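Local coordinates for ChrR-like cupin domain-containing protein (Ralstonia eutropha, PDB 3CJX) that is of unknown function but adopts a ChrR-like cupin fold, a beta-barrel scaffold that in many relatives holds a metal ion or small ligand, at residues T62-M67 / M115-N120; M37-G42 / S133-I138. One frame throughout, in Å; residues are numbered along the deposited sequence.

Contact 1 (T62-M67 / M115-N120)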
ATOM      1  N   THR A  62     -13.304  -1.247   0.280  1.00 38.39           N
ATOM      2  CA  THR A  62     -14.400  -1.462  -0.649  1.00 39.27           C
ATOM      3  C   THR A  62     -14.149  -2.668  -1.562  1.00 39.97           C
ATOM      4  O   THR A  62     -15.032  -3.078  -2.299  1.00 40.81           O
ATOM      5  CB  THR A  62     -14.640  -0.229  -1.540  1.00 39.92           C
ATOM      6  OG1 THR A  62     -13.463   0.044  -2.306  1.00 37.95           O
ATOM      7  CG2 THR A  62     -15.012   1.002  -0.696  1.00 36.83           C
ATOM      8  N   GLY A  63     -12.930  -3.198  -1.539  1.00 39.73           N
ATOM      9  CA  GLY A  63     -12.552  -4.359  -2.339  1.00 39.10           C
ATOM     10  C   GLY A  63     -11.611  -5.220  -1.516  1.00 39.47           C
ATOM     11  O   GLY A  63     -11.287  -4.838  -0.369  1.00 40.43           O
ATOM     12  N   THR A  64     -11.151  -6.348  -2.075  1.00 37.10           N
ATOM     13  CA  THR A  64     -10.308  -7.278  -1.310  1.00 36.39           C
ATOM     14  C   THR A  64      -8.898  -6.776  -1.051  1.00 34.77           C
ATOM     15  O   THR A  64      -8.423  -5.885  -1.731  1.00 35.03           O
ATOM     16  CB  THR A  64     -10.167  -8.669  -1.988  1.00 36.74           C
ATOM     17  OG1 THR A  64      -9.444  -8.544  -3.212  1.00 38.52           O
ATOM     18  CG2 THR A  64     -11.540  -9.320  -2.237  1.00 32.09           C
ATOM     19  N   VAL A  65      -8.264  -7.331  -0.024  1.00 34.55           N
ATOM     20  CA  VAL A  65      -6.852  -7.049   0.287  1.00 34.81           C
ATOM     21  C   VAL A  65      -6.127  -8.360   0.498  1.00 33.78           C
ATOM     22  O   VAL A  65      -6.552  -9.185   1.310  1.00 32.26           O
ATOM     23  CB  VAL A  65      -6.618  -6.253   1.576  1.00 35.47           C
ATOM     24  CG1 VAL A  65      -5.133  -6.070   1.790  1.00 34.61           C
ATOM     25  CG2 VAL A  65      -7.311  -4.894   1.537  1.00 38.55           C
ATOM     26  N   HIS A  66      -5.063  -8.553  -0.275  1.00 34.64           N
ATOM     27  CA  HIS A  66      -4.159  -9.708  -0.160  1.00 35.75           C
ATOM     28  C   HIS A  66      -2.835  -9.172   0.362  1.00 35.76           C
ATOM     29  O   HIS A  66      -2.205  -8.332  -0.264  1.00 35.34           O
ATOM     30  CB  HIS A  66      -3.921 -10.375  -1.500  1.00 34.30           C
ATOM     31  CG  HIS A  66      -5.129 -11.025  -2.071  1.00 34.89           C
ATOM     32  ND1 HIS A  66      -5.447 -12.337  -1.814  1.00 32.16           N
ATOM     33  CD2 HIS A  66      -6.081 -10.560  -2.909  1.00 33.19           C
ATOM     34  CE1 HIS A  66      -6.561 -12.649  -2.453  1.00 34.75           C
ATOM     35  NE2 HIS A  66      -6.961 -11.590  -3.133  1.00 34.56           N
HETATM   36  N   MSE A  67      -2.408  -9.664   1.508  1.00 37.48           N
HETATM   37  CA  MSE A  67      -1.191  -9.141   2.110  1.00 39.48           C
HETATM   38  C   MSE A  67      -0.277 -10.212   2.660  1.00 37.55           C
HETATM   39  O   MSE A  67      -0.721 -11.115   3.361  1.00 36.61           O
HETATM   40  CB  MSE A  67      -1.560  -8.131   3.187  1.00 39.72           C
HETATM   41  CG  MSE A  67      -0.410  -7.648   4.034  1.00 43.24           C
HETATM   42 SE   MSE A  67      -0.595  -5.778   4.444  0.75 50.06          SE
HETATM   43  CE  MSE A  67      -2.558  -5.754   4.607  1.00 40.89           C
HETATM   44  N   MSE A 115      -1.741  -6.488  -2.313  1.00 40.13           N
HETATM   45  CA  MSE A 115      -2.541  -6.226  -3.480  0.50 41.40           C
HETATM   46  C   MSE A 115      -3.892  -5.681  -2.970  1.00 39.86           C
HETATM   47  O   MSE A 115      -4.691  -6.451  -2.443  1.00 38.20           O
HETATM   48  CB  MSE A 115      -2.690  -7.526  -4.299  0.50 41.86           C
HETATM   49  CG  MSE A 115      -1.350  -8.180  -4.817  0.50 42.01           C
HETATM   50 SE   MSE A 115      -0.467  -9.756  -3.933  0.38 47.16          SE
HETATM   51  CE  MSE A 115       0.093  -9.198  -2.185  0.50 35.04           C
ATOM     52  N   LEU A 116      -4.128  -4.376  -3.119  1.00 39.03           N
ATOM     53  CA  LEU A 116      -5.368  -3.742  -2.655  1.00 38.93           C
ATOM     54  C   LEU A 116      -6.304  -3.404  -3.793  1.00 36.90           C
ATOM     55  O   LEU A 116      -5.958  -2.627  -4.670  1.00 37.84           O
ATOM     56  CB  LEU A 116      -5.053  -2.445  -1.891  1.00 39.12           C
ATOM     57  CG  LEU A 116      -6.222  -1.571  -1.393  1.00 41.31           C
ATOM     58  CD1 LEU A 116      -7.079  -2.267  -0.358  1.00 42.67           C
ATOM     59  CD2 LEU A 116      -5.686  -0.285  -0.808  1.00 44.29           C
ATOM     60  N   SER A 117      -7.498  -3.970  -3.761  1.00 36.86           N
ATOM     61  CA  SER A 117      -8.517  -3.661  -4.754  1.00 38.02           C
ATOM     62  C   SER A 117      -9.505  -2.701  -4.151  1.00 38.18           C
ATOM     63  O   SER A 117      -9.766  -2.722  -2.947  1.00 39.20           O
ATOM     64  CB  SER A 117      -9.258  -4.903  -5.224  1.00 37.57           C
ATOM     65  OG  SER A 117      -8.372  -5.712  -5.963  1.00 42.45           O
ATOM     66  N   GLY A 118     -10.062  -1.862  -5.007  1.00 38.58           N
ATOM     67  CA  GLY A 118     -11.019  -0.888  -4.595  1.00 39.00           C
ATOM     68  C   GLY A 118     -10.339   0.255  -3.900  1.00 40.06           C
ATOM     69  O   GLY A 118      -9.134   0.476  -4.017  1.00 41.66           O
ATOM     70  N   CYS A 119     -11.130   0.931  -3.097  1.00 41.52           N
ATOM     71  CA  CYS A 119     -10.710   2.129  -2.452  1.00 42.00           C
ATOM     72  C   CYS A 119     -10.683   1.983  -0.928  1.00 41.52           C
ATOM     73  O   CYS A 119     -11.238   1.038  -0.354  1.00 42.37           O
ATOM     74  CB  CYS A 119     -11.687   3.201  -2.914  1.00 41.91           C
ATOM     75  SG  CYS A 119     -11.552   4.714  -2.155  1.00 49.21           S
ATOM     76  N   ASN A 120     -10.004   2.926  -0.299  1.00 40.15           N
ATOM     77  CA  ASN A 120      -9.941   2.938   1.147  0.50 39.92           C
ATOM     78  C   ASN A 120     -10.658   4.173   1.637  1.00 39.74           C
ATOM     79  O   ASN A 120     -10.446   5.279   1.160  1.00 40.30           O
ATOM     80  CB  ASN A 120      -8.503   2.815   1.679  0.50 39.80           C
ATOM     81  CG  ASN A 120      -7.982   1.371   1.632  0.50 36.02           C
ATOM     82  OD1 ASN A 120      -8.646   0.476   1.109  0.50 38.70           O
ATOM     83  ND2 ASN A 120      -6.804   1.146   2.198  0.50 20.20           N
TER
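T62 and C119 grip each other where two neighbouring segments of the cupin beta-barrel pass together from one of its sheets into the other. Strands 65-67 and 115-117 run antiparallel, their directions at 174°; on the other side of the crossing, strands 58-61 and 120-123 again lie side by side. The example illustrates how a barrel can turn its strands from one sheet to the other at the cost of one backbone bond, with a side chain helping the pairing to resume.

Within the sheet, H66 and M115 form a hydrogen-bonded pair: H66 N gives to M115 O at 3.0 Å, and M115 N returns a bond to H66 O at 2.8 Å. One step on, S117 N reaches T64 O at 2.9 Å and nearly straight (170° at the hydrogen), so T64 O is satisfied just as the regular ladder ends. Between these bonds V65 and L116 are a non-hydrogen-bonded pair, whose buried side chains cross obliquely on one face, CG2 of V65 meeting CD1 of L116. On the opposite face, CB of H66 lies 4.2 Å from CB of M115. The imidazole ND1 of H66 is bonded to Y89 of strand 88-92.

G63 and G118 face each other at the crossing, their CA atoms 4.4 Å apart. Neither has a side chain, and phi of G118 is positive. G63 N lies 3.5 Å from S117 O at too poor an angle to bond, so the ladder misses a rung here.

A side chain helps to resume it. T62 N donates to C119 O at 3.1 Å, and chi1 of 61° sets the T62 hydroxyl between the backbone N and the carbonyl carbon, from where OG1 accepts the amide hydrogen of C119 N at 2.6 Å.

Contact 2 (M37-G42 / S133-I138)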
HETATM    1  N   MSE A  37      -0.123   0.117 -10.578  1.00 35.89           N
HETATM    2  CA  MSE A  37      -1.231   1.029 -10.244  1.00 36.77           C
HETATM    3  C   MSE A  37      -2.226   1.189 -11.381  1.00 36.00           C
HETATM    4  O   MSE A  37      -1.880   1.671 -12.457  1.00 36.58           O
HETATM    5  CB  MSE A  37      -0.693   2.389  -9.866  1.00 35.97           C
HETATM    6  CG  MSE A  37       0.462   2.276  -8.945  1.00 38.72           C
HETATM    7 SE   MSE A  37       0.525   3.709  -7.726  0.75 40.93          SE
HETATM    8  CE  MSE A  37      -0.807   3.004  -6.500  1.00 37.57           C
ATOM      9  N   ASP A  38      -3.465   0.790 -11.122  1.00 35.69           N
ATOM     10  CA  ASP A  38      -4.551   0.839 -12.102  1.00 35.45           C
ATOM     11  C   ASP A  38      -5.708   1.582 -11.462  1.00 35.33           C
ATOM     12  O   ASP A  38      -6.579   0.957 -10.870  1.00 35.96           O
ATOM     13  CB  ASP A  38      -4.976  -0.585 -12.489  1.00 35.22           C
ATOM     14  CG  ASP A  38      -6.068  -0.618 -13.548  1.00 37.90           C
ATOM     15  OD1 ASP A  38      -6.757   0.411 -13.751  1.00 38.22           O
ATOM     16  OD2 ASP A  38      -6.248  -1.691 -14.182  1.00 40.19           O
ATOM     17  N   PRO A  39      -5.718   2.921 -11.564  1.00 35.67           N
ATOM     18  CA  PRO A  39      -6.801   3.718 -10.984  1.00 36.68           C
ATOM     19  C   PRO A  39      -8.180   3.459 -11.579  1.00 37.57           C
ATOM     20  O   PRO A  39      -9.192   3.712 -10.922  1.00 39.33           O
ATOM     21  CB  PRO A  39      -6.400   5.155 -11.310  1.00 36.14           C
ATOM     22  CG  PRO A  39      -4.971   5.099 -11.664  1.00 36.51           C
ATOM     23  CD  PRO A  39      -4.720   3.768 -12.232  1.00 36.62           C
ATOM     24  N   TYR A  40      -8.215   2.919 -12.785  1.00 37.32           N
ATOM     25  CA  TYR A  40      -9.456   2.725 -13.496  1.00 38.06           C
ATOM     26  C   TYR A  40     -10.162   1.455 -13.027  1.00 38.65           C
ATOM     27  O   TYR A  40     -11.373   1.468 -12.876  1.00 40.28           O
ATOM     28  CB  TYR A  40      -9.180   2.825 -15.002  1.00 38.58           C
ATOM     29  CG  TYR A  40      -8.319   4.055 -15.234  1.00 38.26           C
ATOM     30  CD1 TYR A  40      -8.850   5.335 -15.064  1.00 39.15           C
ATOM     31  CD2 TYR A  40      -6.961   3.939 -15.506  1.00 39.82           C
ATOM     32  CE1 TYR A  40      -8.056   6.476 -15.207  1.00 39.59           C
ATOM     33  CE2 TYR A  40      -6.164   5.066 -15.653  1.00 41.81           C
ATOM     34  CZ  TYR A  40      -6.711   6.332 -15.496  1.00 41.54           C
ATOM     35  OH  TYR A  40      -5.901   7.438 -15.663  1.00 42.07           O
ATOM     36  N   ASN A  41      -9.424   0.386 -12.738  1.00 38.53           N
ATOM     37  CA  ASN A  41     -10.038  -0.827 -12.162  1.00 38.06           C
ATOM     38  C   ASN A  41      -9.876  -0.888 -10.665  1.00 37.79           C
ATOM     39  O   ASN A  41     -10.205  -1.905 -10.047  1.00 38.29           O
ATOM     40  CB  ASN A  41      -9.414  -2.075 -12.748  1.00 37.71           C
ATOM     41  CG  ASN A  41      -9.683  -2.198 -14.189  1.00 37.32           C
ATOM     42  OD1 ASN A  41     -10.734  -1.755 -14.682  1.00 38.69           O
ATOM     43  ND2 ASN A  41      -8.734  -2.791 -14.907  1.00 34.46           N
ATOM     44  N   GLY A  42      -9.350   0.181 -10.082  1.00 38.06           N
ATOM     45  CA  GLY A  42      -9.145   0.231  -8.645  1.00 38.68           C
ATOM     46  C   GLY A  42      -8.267  -0.911  -8.167  1.00 39.00           C
ATOM     47  O   GLY A  42      -8.746  -1.833  -7.495  1.00 39.71           O
ATOM     48  N   SER A 133      -8.853   7.140  -0.026  1.00 38.54           N
ATOM     49  CA  SER A 133      -7.570   6.885  -0.667  1.00 40.62           C
ATOM     50  C   SER A 133      -7.739   5.830  -1.770  1.00 41.29           C
ATOM     51  O   SER A 133      -7.659   4.643  -1.490  1.00 42.79           O
ATOM     52  CB  SER A 133      -6.512   6.427   0.346  1.00 41.53           C
ATOM     53  OG  SER A 133      -6.184   7.435   1.294  1.00 47.59           O
ATOM     54  N   ASP A 134      -8.016   6.250  -3.006  1.00 41.59           N
ATOM     55  CA  ASP A 134      -8.089   5.291  -4.135  1.00 41.81           C
ATOM     56  C   ASP A 134      -6.751   5.280  -4.882  1.00 41.52           C
ATOM     57  O   ASP A 134      -5.857   6.088  -4.583  1.00 40.91           O
ATOM     58  CB  ASP A 134      -9.243   5.597  -5.107  1.00 41.30           C
ATOM     59  CG  ASP A 134      -9.152   6.984  -5.713  1.00 44.62           C
ATOM     60  OD1 ASP A 134      -8.220   7.744  -5.354  1.00 45.79           O
ATOM     61  OD2 ASP A 134     -10.034   7.320  -6.540  1.00 50.73           O
ATOM     62  N   ALA A 135      -6.629   4.360  -5.842  1.00 41.26           N
ATOM     63  CA  ALA A 135      -5.423   4.213  -6.655  1.00 40.45           C
ATOM     64  C   ALA A 135      -4.988   5.557  -7.258  1.00 39.82           C
ATOM     65  O   ALA A 135      -3.799   5.901  -7.297  1.00 40.85           O
ATOM     66  CB  ALA A 135      -5.660   3.183  -7.743  1.00 40.07           C
ATOM     67  N   GLY A 136      -5.960   6.327  -7.705  1.00 39.37           N
ATOM     68  CA  GLY A 136      -5.672   7.631  -8.277  1.00 39.37           C
ATOM     69  C   GLY A 136      -5.011   8.574  -7.287  1.00 39.08           C
ATOM     70  O   GLY A 136      -4.017   9.210  -7.618  1.00 39.92           O
ATOM     71  N   VAL A 137      -5.557   8.654  -6.073  1.00 38.39           N
ATOM     72  CA  VAL A 137      -5.022   9.552  -5.052  1.00 37.45           C
ATOM     73  C   VAL A 137      -3.594   9.172  -4.691  1.00 36.98           C
ATOM     74  O   VAL A 137      -2.701  10.027  -4.640  1.00 37.37           O
ATOM     75  CB  VAL A 137      -5.902   9.565  -3.762  1.00 38.17           C
ATOM     76  CG1 VAL A 137      -5.160  10.261  -2.605  1.00 35.22           C
ATOM     77  CG2 VAL A 137      -7.264  10.227  -4.017  1.00 35.78           C
ATOM     78  N   ILE A 138      -3.386   7.881  -4.460  1.00 37.04           N
ATOM     79  CA  ILE A 138      -2.074   7.365  -4.102  1.00 36.83           C
ATOM     80  C   ILE A 138      -1.088   7.619  -5.232  1.00 37.85           C
ATOM     81  O   ILE A 138       0.047   8.044  -4.975  1.00 39.62           O
ATOM     82  CB  ILE A 138      -2.101   5.873  -3.728  1.00 36.70           C
ATOM     83  CG1 ILE A 138      -3.020   5.627  -2.534  1.00 35.77           C
ATOM     84  CG2 ILE A 138      -0.720   5.413  -3.332  1.00 33.25           C
ATOM     85  CD1 ILE A 138      -2.641   6.433  -1.305  1.00 36.40           C
TER
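A135 lays its CB against the flank of P39, 3.5 Å from CA of P39, where the first turn of helix 135-148 packs on the end of strand 30-38 at the outside of the cupin barrel. No hydrogen bond crosses here. Apolar contact does the work, while each segment looks after its own polar groups.

P39 in turn presses CB onto the helix backbone, 3.8 Å from G136 N. A second touch comes from the buried selenomethionine M37: bent at chi2 and chi3, its side chain meets that of I138 at about a right angle, bringing CE within 4.0 Å of CG2 of I138. M44, from strand 43-50, also touches M37, A135 and I138, completing the apolar patch.

An aspartate organises the backbone on each side of the contact. D38, whose CB points away from the helix, receives N41 N on OD1 at 2.9 Å, an Asx motif that ties down the turn after the strand. D134 is the N-cap of the helix: its OD1 accepts from V137 N at 2.9 Å, with the donor lying 37° out of the carboxylate plane.

How the contacts relate
The two contacts lie about 11 Å apart, centre to centre, and both are partly buried, but their chemistry differs. Contact 1 joins two strands mainly through backbone bonds, interrupted at the glycines, where the strands cross between sheets; contact 2 sets a helix start against a strand end by apolar packing. Strand 43-50 touches both, M44 meeting L116 in contact 1 and the apolar patch of contact 2. Along the sequence, contact 1 is nested within the loop closed by contact 2. They meet directly: G118 N probably bonds to G42 O (2.8 Å), and N120 O to S133 N (2.7 Å), while C119 SG packs beside CB of the helix-capping D134.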